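Local coordinates for protein Exo-poly-alpha-D-galacturonosidase (Thermotoga maritima, PDB 3JUR) that probably hydrolyses the glycosidic bonds of polygalacturonate, acting as a hyperthermoactive exopolygalacturonase of glycosyl hydrolase family 28 built on a beta-helix, at residues Glu353-Ile358 / Leu381-Gly386; Ala389-Gly394 / Ser416-Phe421; Asn317-Val322 / Ile344-Val349; Cys254-Gly259 / Arg286-Ile291. One frame throughout, in Å; residues are numbered along the deposited sequence.

The four contacts join coils of one parallel beta-helix at different points along its length. Contacts 4, 3 and 1 follow one another along the helix, their centres about 10 Å (4 to 3) and 9 Å (3 to 1) apart, and each has residues packed against a second subunit of the tetramer. Contact 2 lies about 12 Å from contact 1, centre to centre, on the sheet that 357-358 also joins; contacts 2 and 4 are about 26 Å apart between centres. Contacts 2, 3 and 4 pair parallel strands of successive coils, whereas contact 1 reaches across the interior between two faces. An asparagine row runs from contact 4 into contact 3.

Contact 1 (Glu353-Ile358 / Leu381-Gly386); sequences EEVIRI and LKATGG
Glu353 and Gly386 bring their backbones together with CA atoms 4.9 Å apart, and the touching parts, 353-356 and 381-386, run in nearly opposed directions, 153° apart from end to end. This is not strand pairing, and no hydrogen bond joins the segments. In the beta-helix, 353-358 turns a corner at Val355 and Ile356 before entering strand 357-358 of one face, while 382-384 is a strand of another face on the following coil, so the corner of one coil meets a strand of the next across the interior of the helix.

Val355 reaches from the corner to that strand. Its CG1, anti to the backbone N (chi1 179°), lies 3.7 Å from Ala383 CB and 3.9 Å from Leu381 CD2. The other branch, Val355 CG2, is directed toward the end of the strand, where it comes within 3.4 Å of the carbonyl oxygen Gly385 O. Gly385 and Gly386 both have positive phi, which favours glycine, and Glu353 O comes within 3.7 Å of Gly386 C.

The charged ends have partners apart from this apolar group. Arg357 NH2 makes a salt bridge, its hydrogen bond weak, to Glu354 OE1, an oxygen that Arg324 also binds, and Glu353 pairs with Lys387. On the other side of strand 382-384, Lys382 and Thr384 pack against Thr384 and Lys382, respectively, of the second subunit.

Leu381 closes the apolar group at the corner. Its side chain and that of Ile356 run antiparallel alongside one another, and they meet through the methyls Ile356 CD1 and Leu381 CD2, 3.9 Å apart.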
loop_
_atom_site.group_PDB
_atom_site.type_symbol
_atom_site.label_atom_id
_atom_site.label_comp_id
_atom_site.label_asym_id
_atom_site.label_seq_id
_atom_site.Cartn_x
_atom_site.Cartn_y
_atom_site.Cartn_z
ATOM N N GLU D 353 14.389 17.599 -5.941
ATOM C CA GLU D 353 13.540 18.044 -7.058
ATOM C C GLU D 353 12.749 16.899 -7.689
ATOM O O GLU D 353 11.602 16.669 -7.310
ATOM C CB GLU D 353 14.358 18.800 -8.120
ATOM C CG GLU D 353 14.999 20.094 -7.598
ATOM C CD GLU D 353 13.970 21.165 -7.226
ATOM O OE1 GLU D 353 12.940 21.280 -7.919
ATOM O OE2 GLU D 353 14.187 21.890 -6.238
ATOM N N GLU D 354 13.353 16.194 -8.652
ATOM C CA GLU D 354 12.689 15.070 -9.307
ATOM C C GLU D 354 13.584 13.851 -9.263
ATOM O O GLU D 354 14.765 13.950 -9.568
ATOM C CB GLU D 354 12.336 15.380 -10.775
ATOM C CG GLU D 354 11.496 16.630 -11.006
ATOM C CD GLU D 354 12.328 17.856 -11.381
ATOM O OE1 GLU D 354 13.504 17.702 -11.789
ATOM O OE2 GLU D 354 11.789 18.977 -11.286
ATOM N N VAL D 355 13.028 12.699 -8.896
ATOM C CA VAL D 355 13.811 11.477 -8.864
ATOM C C VAL D 355 14.185 11.078 -10.291
ATOM O O VAL D 355 15.347 10.792 -10.583
ATOM C CB VAL D 355 13.071 10.316 -8.147
ATOM C CG1 VAL D 355 13.926 9.046 -8.174
ATOM C CG2 VAL D 355 12.706 10.692 -6.711
ATOM N N ILE D 356 13.185 11.075 -11.171
ATOM C CA ILE D 356 13.359 10.778 -12.592
ATOM C C ILE D 356 12.790 11.949 -13.407
ATOM O O ILE D 356 11.618 12.297 -13.274
ATOM C CB ILE D 356 12.664 9.450 -12.985
ATOM C CG1 ILE D 356 13.311 8.261 -12.251
ATOM C CG2 ILE D 356 12.711 9.233 -14.496
ATOM C CD1 ILE D 356 12.403 7.031 -12.162
ATOM N N ARG D 357 13.640 12.551 -14.236
ATOM C CA ARG D 357 13.268 13.703 -15.029
ATOM C C ARG D 357 13.611 13.493 -16.496
ATOM O O ARG D 357 14.762 13.226 -16.836
ATOM C CB ARG D 357 13.980 14.966 -14.515
ATOM C CG ARG D 357 13.660 16.232 -15.316
ATOM C CD ARG D 357 12.334 16.801 -14.876
ATOM N NE ARG D 357 11.880 17.948 -15.662
ATOM C CZ ARG D 357 12.244 19.214 -15.466
ATOM N NH1 ARG D 357 11.742 20.164 -16.242
ATOM N NH2 ARG D 357 13.111 19.539 -14.517
ATOM N N ILE D 358 12.612 13.621 -17.360
ATOM C CA ILE D 358 12.856 13.651 -18.803
ATOM C C ILE D 358 12.183 14.892 -19.360
ATOM O O ILE D 358 10.965 15.066 -19.224
ATOM C CB ILE D 358 12.368 12.375 -19.530
ATOM C CG1 ILE D 358 12.983 11.128 -18.884
ATOM C CG2 ILE D 358 12.719 12.442 -21.036
ATOM C CD1 ILE D 358 12.512 9.814 -19.491
ATOM N N LEU D 381 15.164 0.496 -8.642
ATOM C CA LEU D 381 15.483 1.768 -8.004
ATOM C C LEU D 381 14.798 1.831 -6.649
ATOM O O LEU D 381 13.622 1.475 -6.508
ATOM C CB LEU D 381 15.066 2.957 -8.885
ATOM C CG LEU D 381 15.036 4.384 -8.294
ATOM C CD1 LEU D 381 16.446 4.867 -7.918
ATOM C CD2 LEU D 381 14.373 5.351 -9.265
ATOM N N LYS D 382 15.552 2.250 -5.642
ATOM C CA LYS D 382 14.990 2.541 -4.338
ATOM C C LYS D 382 15.283 4.003 -4.061
ATOM O O LYS D 382 16.458 4.424 -4.033
ATOM C CB LYS D 382 15.581 1.622 -3.270
ATOM C CG LYS D 382 15.241 0.149 -3.506
ATOM C CD LYS D 382 15.733 -0.731 -2.386
ATOM C CE LYS D 382 16.274 -2.063 -2.903
ATOM N NZ LYS D 382 15.375 -2.730 -3.872
ATOM N N ALA D 383 14.220 4.787 -3.903
ATOM C CA ALA D 383 14.378 6.223 -3.769
ATOM C C ALA D 383 13.468 6.859 -2.747
ATOM O O ALA D 383 12.355 6.401 -2.474
ATOM C CB ALA D 383 14.232 6.949 -5.139
ATOM N N THR D 384 13.965 7.964 -2.218
ATOM C CA THR D 384 13.329 8.670 -1.149
ATOM C C THR D 384 13.326 10.165 -1.509
ATOM O O THR D 384 14.306 10.672 -2.037
ATOM C CB THR D 384 14.073 8.310 0.169
ATOM O OG1 THR D 384 13.262 7.405 0.938
ATOM C CG2 THR D 384 14.403 9.499 0.983
ATOM N N GLY D 385 12.193 10.834 -1.287
ATOM C CA GLY D 385 12.095 12.290 -1.403
ATOM C C GLY D 385 11.750 12.862 -2.767
ATOM O O GLY D 385 11.770 12.157 -3.770
ATOM N N GLY D 386 11.423 14.152 -2.797
ATOM C CA GLY D 386 11.242 14.866 -4.063
ATOM C C GLY D 386 9.933 15.624 -4.205
ATOM O O GLY D 386 8.930 15.286 -3.584
#

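Contact 2 (Ala389-Gly394 / Ser416-Phe421); sequences AVRIEG and SVLLEF
Val390 to Gly394 and Ser416 to Glu420 form parallel beta-sheet between successive coils of the beta-helix, strands 390-393 and 417-419 running only 3° apart in direction. Five backbone hydrogen bonds alternate along the pair, from Val390 N to Ser416 O at one end to Gly394 N to Glu420 O, 2.7 Å, at the other. The first is the most bent, 143° at the hydrogen, close to the classic beta bulge that Ser416 and Val417 make against Leu447.

Apolar contacts cover the face of Val390, Ile392, Val417 and Leu419. There Ile392 and Leu419 run alongside each other, with Leu419 CD1 3.8 Å from both CB and CG2 of Ile392. On the other face Leu418 CD2 is wedged against the Glu393 side chain, 3.5 Å from CG, and beside the extended stem of Arg391.

Polar ends gather on the same face. Arg391 NE bonds Glu393 OE2 at 3.1 Å, meeting the carboxylate from above its plane, while Arg391 NH1 pairs with Glu354. Glu420 is held by Arg361, whose charge probably eases the proximity of the two acids. A water joins these acids, donating to Glu393 OE1 at 2.8 Å and, weakly, to Glu420 OE1 at 2.7 Å.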
loop_
_atom_site.group_PDB
_atom_site.type_symbol
_atom_site.label_atom_id
_atom_site.label_comp_id
_atom_site.label_asym_id
_atom_site.label_seq_id
_atom_site.Cartn_x
_atom_site.Cartn_y
_atom_site.Cartn_z
ATOM N N ALA D 389 8.338 12.243 -8.209
ATOM C CA ALA D 389 8.997 10.953 -8.401
ATOM C C ALA D 389 9.334 10.810 -9.883
ATOM O O ALA D 389 10.487 10.558 -10.249
ATOM C CB ALA D 389 8.095 9.793 -7.923
ATOM N N VAL D 390 8.324 10.978 -10.730
ATOM C CA VAL D 390 8.489 10.857 -12.181
ATOM C C VAL D 390 7.884 12.083 -12.885
ATOM O O VAL D 390 6.683 12.356 -12.770
ATOM C CB VAL D 390 7.845 9.566 -12.736
ATOM C CG1 VAL D 390 8.060 9.458 -14.242
ATOM C CG2 VAL D 390 8.392 8.326 -12.041
ATOM N N ARG D 391 8.734 12.821 -13.596
ATOM C CA ARG D 391 8.315 13.977 -14.369
ATOM C C ARG D 391 8.834 13.818 -15.799
ATOM O O ARG D 391 10.042 13.903 -16.042
ATOM C CB ARG D 391 8.849 15.255 -13.722
ATOM C CG ARG D 391 8.337 16.550 -14.343
ATOM C CD ARG D 391 8.990 17.748 -13.671
ATOM N NE ARG D 391 8.540 19.006 -14.250
ATOM C CZ ARG D 391 8.888 20.216 -13.814
ATOM N NH1 ARG D 391 9.720 20.365 -12.785
ATOM N NH2 ARG D 391 8.403 21.290 -14.422
ATOM N N ILE D 392 7.918 13.546 -16.734
ATOM C CA ILE D 392 8.293 13.251 -18.123
ATOM C C ILE D 392 7.518 14.159 -19.065
ATOM O O ILE D 392 6.290 14.114 -19.113
ATOM C CB ILE D 392 8.077 11.747 -18.491
ATOM C CG1 ILE D 392 9.002 10.861 -17.653
ATOM C CG2 ILE D 392 8.298 11.507 -20.013
ATOM C CD1 ILE D 392 8.635 9.377 -17.663
ATOM N N GLU D 393 8.241 15.008 -19.785
ATOM C CA GLU D 393 7.602 15.967 -20.680
ATOM C C GLU D 393 8.184 15.943 -22.094
ATOM O O GLU D 393 9.334 16.358 -22.334
ATOM C CB GLU D 393 7.630 17.372 -20.063
ATOM C CG GLU D 393 6.749 17.463 -18.817
ATOM C CD GLU D 393 7.015 18.686 -17.950
ATOM O OE1 GLU D 393 6.127 19.570 -17.904
ATOM O OE2 GLU D 393 8.089 18.764 -17.311
ATOM N N GLY D 394 7.383 15.425 -23.015
ATOM C CA GLY D 394 7.720 15.412 -24.436
ATOM C C GLY D 394 7.090 16.585 -25.170
ATOM O O GLY D 394 6.699 17.580 -24.559
ATOM N N SER D 416 3.575 11.969 -7.658
ATOM C CA SER D 416 4.063 10.682 -8.182
ATOM C C SER D 416 4.413 10.750 -9.667
ATOM O O SER D 416 5.532 10.412 -10.061
ATOM C CB SER D 416 3.044 9.566 -7.933
ATOM O OG SER D 416 2.842 9.393 -6.548
ATOM N N VAL D 417 3.457 11.171 -10.495
ATOM C CA VAL D 417 3.687 11.239 -11.939
ATOM C C VAL D 417 3.190 12.566 -12.531
ATOM O O VAL D 417 2.052 12.996 -12.293
ATOM C CB VAL D 417 3.057 10.027 -12.710
ATOM C CG1 VAL D 417 3.314 10.126 -14.236
ATOM C CG2 VAL D 417 3.598 8.699 -12.186
ATOM N N LEU D 418 4.077 13.221 -13.270
ATOM C CA LEU D 418 3.672 14.257 -14.204
ATOM C C LEU D 418 4.098 13.750 -15.568
ATOM O O LEU D 418 5.289 13.530 -15.812
ATOM C CB LEU D 418 4.308 15.616 -13.873
ATOM C CG LEU D 418 3.915 16.799 -14.774
ATOM C CD1 LEU D 418 4.088 18.132 -14.068
ATOM C CD2 LEU D 418 4.740 16.797 -16.054
ATOM N N LEU D 419 3.115 13.526 -16.435
ATOM C CA LEU D 419 3.367 13.054 -17.790
ATOM C C LEU D 419 2.678 13.969 -18.786
ATOM O O LEU D 419 1.486 14.236 -18.662
ATOM C CB LEU D 419 2.868 11.615 -17.983
ATOM C CG LEU D 419 3.124 10.994 -19.371
ATOM C CD1 LEU D 419 4.608 10.639 -19.561
ATOM C CD2 LEU D 419 2.240 9.768 -19.614
ATOM N N GLU D 420 3.434 14.453 -19.767
ATOM C CA GLU D 420 2.847 15.172 -20.887
ATOM C C GLU D 420 3.550 14.776 -22.176
ATOM O O GLU D 420 4.774 14.938 -22.308
ATOM C CB GLU D 420 2.884 16.693 -20.678
ATOM C CG GLU D 420 1.880 17.429 -21.586
ATOM C CD GLU D 420 1.890 18.948 -21.442
ATOM O OE1 GLU D 420 2.982 19.564 -21.437
ATOM O OE2 GLU D 420 0.791 19.531 -21.362
ATOM N N PHE D 421 2.767 14.266 -23.121
ATOM C CA PHE D 421 3.283 13.792 -24.412
ATOM C C PHE D 421 4.349 12.705 -24.224
ATOM O O PHE D 421 5.503 12.833 -24.656
ATOM C CB PHE D 421 3.808 14.958 -25.257
ATOM C CG PHE D 421 2.804 16.073 -25.459
ATOM C CD1 PHE D 421 1.542 15.815 -25.990
ATOM C CD2 PHE D 421 3.136 17.385 -25.140
ATOM C CE1 PHE D 421 0.614 16.845 -26.190
ATOM C CE2 PHE D 421 2.212 18.427 -25.336
ATOM C CZ PHE D 421 0.953 18.153 -25.861
HETATM O O HOH W 1 3.445 19.429 -18.786
#

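Contact 3 (Asn317-Val322 / Ile344-Val349); sequences NVYMNV and IDNVAV
Asn346 OD1 is gripped twice by one residue of the preceding coil. Asn317 N donates to it at 2.8 Å, in the carbonyl plane, and Asn317 ND2 reaches it at 3.2 Å from a tilted position, with a more bent N-H angle of 138°. The two asparagine side chains extend in the same direction next to one another, their amide planes only 16° apart. CG of each stands beside its own backbone N, and with the second torsions also similar the two amides are turned alike. The row extends back to the preceding coil: Asn317 OD1 accepts from Asn288, Asn317 ND2 also reaches Val285 O, and Asn346 ND2 bonds Ala314 O, one coil back from its own. Such internal asparagine stacks are familiar from right-handed parallel beta-helices, where they satisfy buried amides at a turn.

Beyond the turn the segments become parallel strands, tied by four backbone bonds that start with Val347 N to Asn317 O and finish with Asn321 N to Val349 O, 2.8 Å. The Tyr319 ring lies obliquely to Val347 O, with CD2 3.6 Å away, near the Asn346 amide, whose plane is 59° from that of the ring. On the opposite face Met320 CG runs beside Val349 CG1, 3.9 Å away. This face meets the second subunit, where Val318 packs on Met320 of that chain and Val347 on its Val349.

Strand 318-320 has strand 280-291 as its other neighbour, with Val290 making probable backbone bonds to Val318 and Met320, while Ala348 is similarly joined to Lys382 and Thr384, so the pair sits inside a continuous run of coils.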
loop_
_atom_site.group_PDB
_atom_site.type_symbol
_atom_site.label_atom_id
_atom_site.label_comp_id
_atom_site.label_asym_id
_atom_site.label_seq_id
_atom_site.Cartn_x
_atom_site.Cartn_y
_atom_site.Cartn_z
ATOM N N ASN D 317 24.731 2.483 -8.174
ATOM C CA ASN D 317 25.232 3.744 -7.681
ATOM C C ASN D 317 24.390 4.202 -6.504
ATOM O O ASN D 317 23.241 3.763 -6.335
ATOM C CB ASN D 317 25.240 4.799 -8.791
ATOM C CG ASN D 317 26.074 4.380 -9.980
ATOM O OD1 ASN D 317 27.305 4.365 -9.918
ATOM N ND2 ASN D 317 25.407 4.025 -11.076
ATOM N N VAL D 318 24.975 5.073 -5.687
ATOM C CA VAL D 318 24.280 5.645 -4.541
ATOM C C VAL D 318 24.295 7.171 -4.635
ATOM O O VAL D 318 25.364 7.778 -4.709
ATOM C CB VAL D 318 24.895 5.172 -3.213
ATOM C CG1 VAL D 318 24.254 5.913 -2.025
ATOM C CG2 VAL D 318 24.715 3.647 -3.054
ATOM N N TYR D 319 23.103 7.767 -4.628
ATOM C CA TYR D 319 22.937 9.216 -4.755
ATOM C C TYR D 319 22.261 9.757 -3.506
ATOM O O TYR D 319 21.211 9.264 -3.104
ATOM C CB TYR D 319 22.094 9.540 -5.990
ATOM C CG TYR D 319 22.635 8.916 -7.268
ATOM C CD1 TYR D 319 23.740 9.458 -7.919
ATOM C CD2 TYR D 319 22.055 7.780 -7.802
ATOM C CE1 TYR D 319 24.240 8.886 -9.095
ATOM C CE2 TYR D 319 22.540 7.204 -8.977
ATOM C CZ TYR D 319 23.630 7.766 -9.614
ATOM O OH TYR D 319 24.107 7.189 -10.761
ATOM N N MET D 320 22.875 10.748 -2.876
ATOM C CA MET D 320 22.347 11.299 -1.635
ATOM C C MET D 320 22.237 12.817 -1.708
ATOM O O MET D 320 23.208 13.485 -2.061
ATOM C CB MET D 320 23.235 10.914 -0.454
ATOM C CG MET D 320 23.163 9.442 -0.065
ATOM S SD MET D 320 24.063 9.058 1.463
ATOM C CE MET D 320 23.615 10.426 2.513
ATOM N N ASN D 321 21.051 13.332 -1.371
ATOM C CA ASN D 321 20.764 14.778 -1.248
ATOM C C ASN D 321 20.693 15.520 -2.587
ATOM O O ASN D 321 20.492 16.742 -2.614
ATOM C CB ASN D 321 21.741 15.489 -0.289
ATOM C CG ASN D 321 21.894 14.778 1.057
ATOM O OD1 ASN D 321 20.936 14.261 1.615
ATOM N ND2 ASN D 321 23.114 14.768 1.582
ATOM N N VAL D 322 20.837 14.776 -3.682
ATOM C CA VAL D 322 20.904 15.343 -5.035
ATOM C C VAL D 322 19.569 15.924 -5.486
ATOM O O VAL D 322 18.513 15.559 -4.962
ATOM C CB VAL D 322 21.407 14.303 -6.075
ATOM C CG1 VAL D 322 22.771 13.749 -5.657
ATOM C CG2 VAL D 322 20.384 13.158 -6.276
ATOM N N ILE D 344 19.927 0.990 -13.361
ATOM C CA ILE D 344 19.632 -0.288 -12.700
ATOM C C ILE D 344 20.276 -0.399 -11.325
ATOM O O ILE D 344 21.454 -0.085 -11.166
ATOM C CB ILE D 344 20.180 -1.493 -13.544
ATOM C CG1 ILE D 344 19.831 -1.347 -15.035
ATOM C CG2 ILE D 344 19.711 -2.850 -12.978
ATOM C CD1 ILE D 344 18.349 -1.373 -15.350
ATOM N N ASP D 345 19.513 -0.899 -10.353
ATOM C CA ASP D 345 20.023 -1.206 -9.000
ATOM C C ASP D 345 20.543 0.011 -8.238
ATOM O O ASP D 345 21.440 -0.107 -7.408
ATOM C CB ASP D 345 21.115 -2.292 -9.050
ATOM C CG ASP D 345 20.614 -3.591 -9.635
ATOM O OD1 ASP D 345 19.405 -3.887 -9.491
ATOM O OD2 ASP D 345 21.431 -4.324 -10.241
ATOM N N ASN D 346 19.964 1.172 -8.506
ATOM C CA ASN D 346 20.442 2.402 -7.889
ATOM C C ASN D 346 19.667 2.767 -6.641
ATOM O O ASN D 346 18.527 2.334 -6.463
ATOM C CB ASN D 346 20.440 3.544 -8.903
ATOM C CG ASN D 346 21.414 3.301 -10.044
ATOM O OD1 ASN D 346 22.608 3.135 -9.822
ATOM N ND2 ASN D 346 20.906 3.281 -11.268
ATOM N N VAL D 347 20.310 3.532 -5.764
ATOM C CA VAL D 347 19.686 4.036 -4.549
ATOM C C VAL D 347 19.797 5.556 -4.558
ATOM O O VAL D 347 20.869 6.108 -4.810
ATOM C CB VAL D 347 20.354 3.467 -3.262
ATOM C CG1 VAL D 347 19.700 4.043 -2.022
ATOM C CG2 VAL D 347 20.280 1.939 -3.232
ATOM N N ALA D 348 18.684 6.231 -4.302
ATOM C CA ALA D 348 18.675 7.687 -4.199
ATOM C C ALA D 348 17.966 8.088 -2.919
ATOM O O ALA D 348 16.807 7.754 -2.717
ATOM C CB ALA D 348 18.008 8.314 -5.417
ATOM N N VAL D 349 18.671 8.788 -2.038
ATOM C CA VAL D 349 18.079 9.190 -0.761
ATOM C C VAL D 349 18.058 10.700 -0.578
ATOM O O VAL D 349 19.036 11.388 -0.882
ATOM C CB VAL D 349 18.685 8.397 0.468
ATOM C CG1 VAL D 349 19.814 7.483 0.051
ATOM C CG2 VAL D 349 19.093 9.299 1.620
HETATM O O HOH W 2 23.203 1.089 -5.191
#

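Contact 4 (Cys254-Gly259 / Arg286-Ile291); sequences CRFDTG and RDNLVI
Phe256 and Val290 set the character of this pairing of two beta-helix coils. The ring lies obliquely to the valine, with Phe256 CD2 3.7 Å from Val290 CG2, while its edge faces Asn288, the CE2 to CB distance being 4.1 Å. Ring and amide planes stand 70° apart, so they do not stack. Phe256 CG sits beside its own backbone N (chi1 -59°), which swings the ring back along the strand toward Asn288.

Asn288 OD1 accepts a hydrogen bond from Cys254 N at 2.9 Å. Parallel backbone bonds follow, Leu289 N to Cys254 O at 2.8 Å and then Phe256 N to Leu289 O; the strands cross at -32°, and the last, Ile291 N to Phe256 O, is already weak.

On the other face Arg255 CD runs beside Leu289 CD2, 4.1 Å away. Bends at chi2 and chi3 fold the arginine toward Ile291, where Arg255 NH1 donates to a water at 2.7 Å that can donate to Ile291 O at 3.0 Å. Arg255 also packs on Leu289 of the second subunit.

The chemistry thus divides by face: inside, Phe256 and Val290 beside an amide oxygen that accepts from Cys254 N; on the other, an arginine stem packed on Leu289, its NH1 water-linked to Ile291 O.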
loop_
_atom_site.group_PDB
_atom_site.type_symbol
_atom_site.label_atom_id
_atom_site.label_comp_id
_atom_site.label_asym_id
_atom_site.label_seq_id
_atom_site.Cartn_x
_atom_site.Cartn_y
_atom_site.Cartn_z
ATOM N N CYS D 254 33.860 6.085 -7.734
ATOM C CA CYS D 254 34.152 7.507 -7.524
ATOM C C CYS D 254 33.216 8.160 -6.494
ATOM O O CYS D 254 32.095 7.688 -6.267
ATOM C CB CYS D 254 34.089 8.279 -8.850
ATOM S SG CYS D 254 35.232 7.691 -10.141
ATOM N N ARG D 255 33.697 9.247 -5.890
ATOM C CA ARG D 255 32.925 10.072 -4.957
ATOM C C ARG D 255 32.724 11.473 -5.545
ATOM O O ARG D 255 33.682 12.079 -6.037
ATOM C CB ARG D 255 33.641 10.167 -3.603
ATOM C CG ARG D 255 33.120 11.286 -2.698
ATOM C CD ARG D 255 32.115 10.798 -1.665
ATOM N NE ARG D 255 32.771 10.658 -0.367
ATOM C CZ ARG D 255 32.565 11.447 0.685
ATOM N NH1 ARG D 255 31.683 12.440 0.635
ATOM N NH2 ARG D 255 33.240 11.223 1.808
ATOM N N PHE D 256 31.487 11.978 -5.477
ATOM C CA PHE D 256 31.109 13.265 -6.079
ATOM C C PHE D 256 30.384 14.202 -5.122
ATOM O O PHE D 256 29.423 13.809 -4.449
ATOM C CB PHE D 256 30.160 13.069 -7.267
ATOM C CG PHE D 256 30.709 12.221 -8.377
ATOM C CD1 PHE D 256 31.362 12.808 -9.458
ATOM C CD2 PHE D 256 30.529 10.842 -8.367
ATOM C CE1 PHE D 256 31.856 12.026 -10.497
ATOM C CE2 PHE D 256 31.002 10.050 -9.400
ATOM C CZ PHE D 256 31.682 10.640 -10.464
ATOM N N ASP D 257 30.845 15.448 -5.101
ATOM C CA ASP D 257 30.091 16.580 -4.590
ATOM C C ASP D 257 30.260 17.688 -5.640
ATOM O O ASP D 257 31.348 18.277 -5.759
ATOM C CB ASP D 257 30.638 17.020 -3.236
ATOM C CG ASP D 257 29.793 18.102 -2.578
ATOM O OD1 ASP D 257 28.743 18.500 -3.128
ATOM O OD2 ASP D 257 30.191 18.548 -1.487
ATOM N N THR D 258 29.205 17.937 -6.419
ATOM C CA THR D 258 29.317 18.790 -7.611
ATOM C C THR D 258 28.390 19.997 -7.597
ATOM O O THR D 258 27.338 19.969 -6.972
ATOM C CB THR D 258 29.095 17.992 -8.918
ATOM O OG1 THR D 258 27.805 17.362 -8.902
ATOM C CG2 THR D 258 30.159 16.932 -9.085
ATOM N N GLY D 259 28.797 21.054 -8.297
ATOM C CA GLY D 259 28.023 22.290 -8.386
ATOM C C GLY D 259 26.941 22.236 -9.447
ATOM O O GLY D 259 26.026 23.049 -9.448
ATOM N N ARG D 286 29.225 2.706 -12.624
ATOM C CA ARG D 286 28.854 1.746 -11.576
ATOM C C ARG D 286 29.593 1.951 -10.253
ATOM O O ARG D 286 30.731 2.448 -10.231
ATOM C CB ARG D 286 29.058 0.307 -12.075
ATOM C CG ARG D 286 30.511 -0.050 -12.325
ATOM C CD ARG D 286 30.663 -1.462 -12.868
ATOM N NE ARG D 286 32.051 -1.902 -12.811
ATOM C CZ ARG D 286 32.486 -3.073 -13.270
ATOM N NH1 ARG D 286 31.643 -3.919 -13.846
ATOM N NH2 ARG D 286 33.771 -3.391 -13.168
ATOM N N ASP D 287 28.942 1.542 -9.159
ATOM C CA ASP D 287 29.542 1.550 -7.814
ATOM C C ASP D 287 30.057 2.925 -7.359
ATOM O O ASP D 287 31.046 3.008 -6.617
ATOM C CB ASP D 287 30.685 0.512 -7.710
ATOM C CG ASP D 287 30.279 -0.869 -8.199
ATOM O OD1 ASP D 287 29.195 -1.363 -7.809
ATOM O OD2 ASP D 287 31.060 -1.465 -8.971
ATOM N N ASN D 288 29.396 3.990 -7.800
ATOM C CA ASN D 288 29.770 5.351 -7.420
ATOM C C ASN D 288 28.922 5.891 -6.287
ATOM O O ASN D 288 27.829 5.380 -6.015
ATOM C CB ASN D 288 29.665 6.305 -8.609
ATOM C CG ASN D 288 30.542 5.892 -9.760
ATOM O OD1 ASN D 288 31.766 6.007 -9.699
ATOM N ND2 ASN D 288 29.920 5.417 -10.827
ATOM N N LEU D 289 29.432 6.943 -5.647
ATOM C CA LEU D 289 28.755 7.577 -4.532
ATOM C C LEU D 289 28.703 9.089 -4.725
ATOM O O LEU D 289 29.740 9.746 -4.819
ATOM C CB LEU D 289 29.444 7.220 -3.207
ATOM C CG LEU D 289 28.946 7.886 -1.917
ATOM C CD1 LEU D 289 27.458 7.563 -1.645
ATOM C CD2 LEU D 289 29.818 7.512 -0.723
ATOM N N VAL D 290 27.489 9.626 -4.809
ATOM C CA VAL D 290 27.291 11.071 -4.854
ATOM C C VAL D 290 26.613 11.491 -3.553
ATOM O O VAL D 290 25.491 11.079 -3.280
ATOM C CB VAL D 290 26.422 11.510 -6.074
ATOM C CG1 VAL D 290 26.304 13.056 -6.150
ATOM C CG2 VAL D 290 26.982 10.944 -7.380
ATOM N N ILE D 291 27.299 12.282 -2.737
ATOM C CA ILE D 291 26.644 12.920 -1.586
ATOM C C ILE D 291 26.774 14.416 -1.799
ATOM O O ILE D 291 27.833 15.004 -1.563
ATOM C CB ILE D 291 27.234 12.493 -0.217
ATOM C CG1 ILE D 291 27.205 10.967 -0.064
ATOM C CG2 ILE D 291 26.487 13.191 0.926
ATOM C CD1 ILE D 291 27.921 10.444 1.192
HETATM O O HOH W 3 30.597 13.745 -1.524
#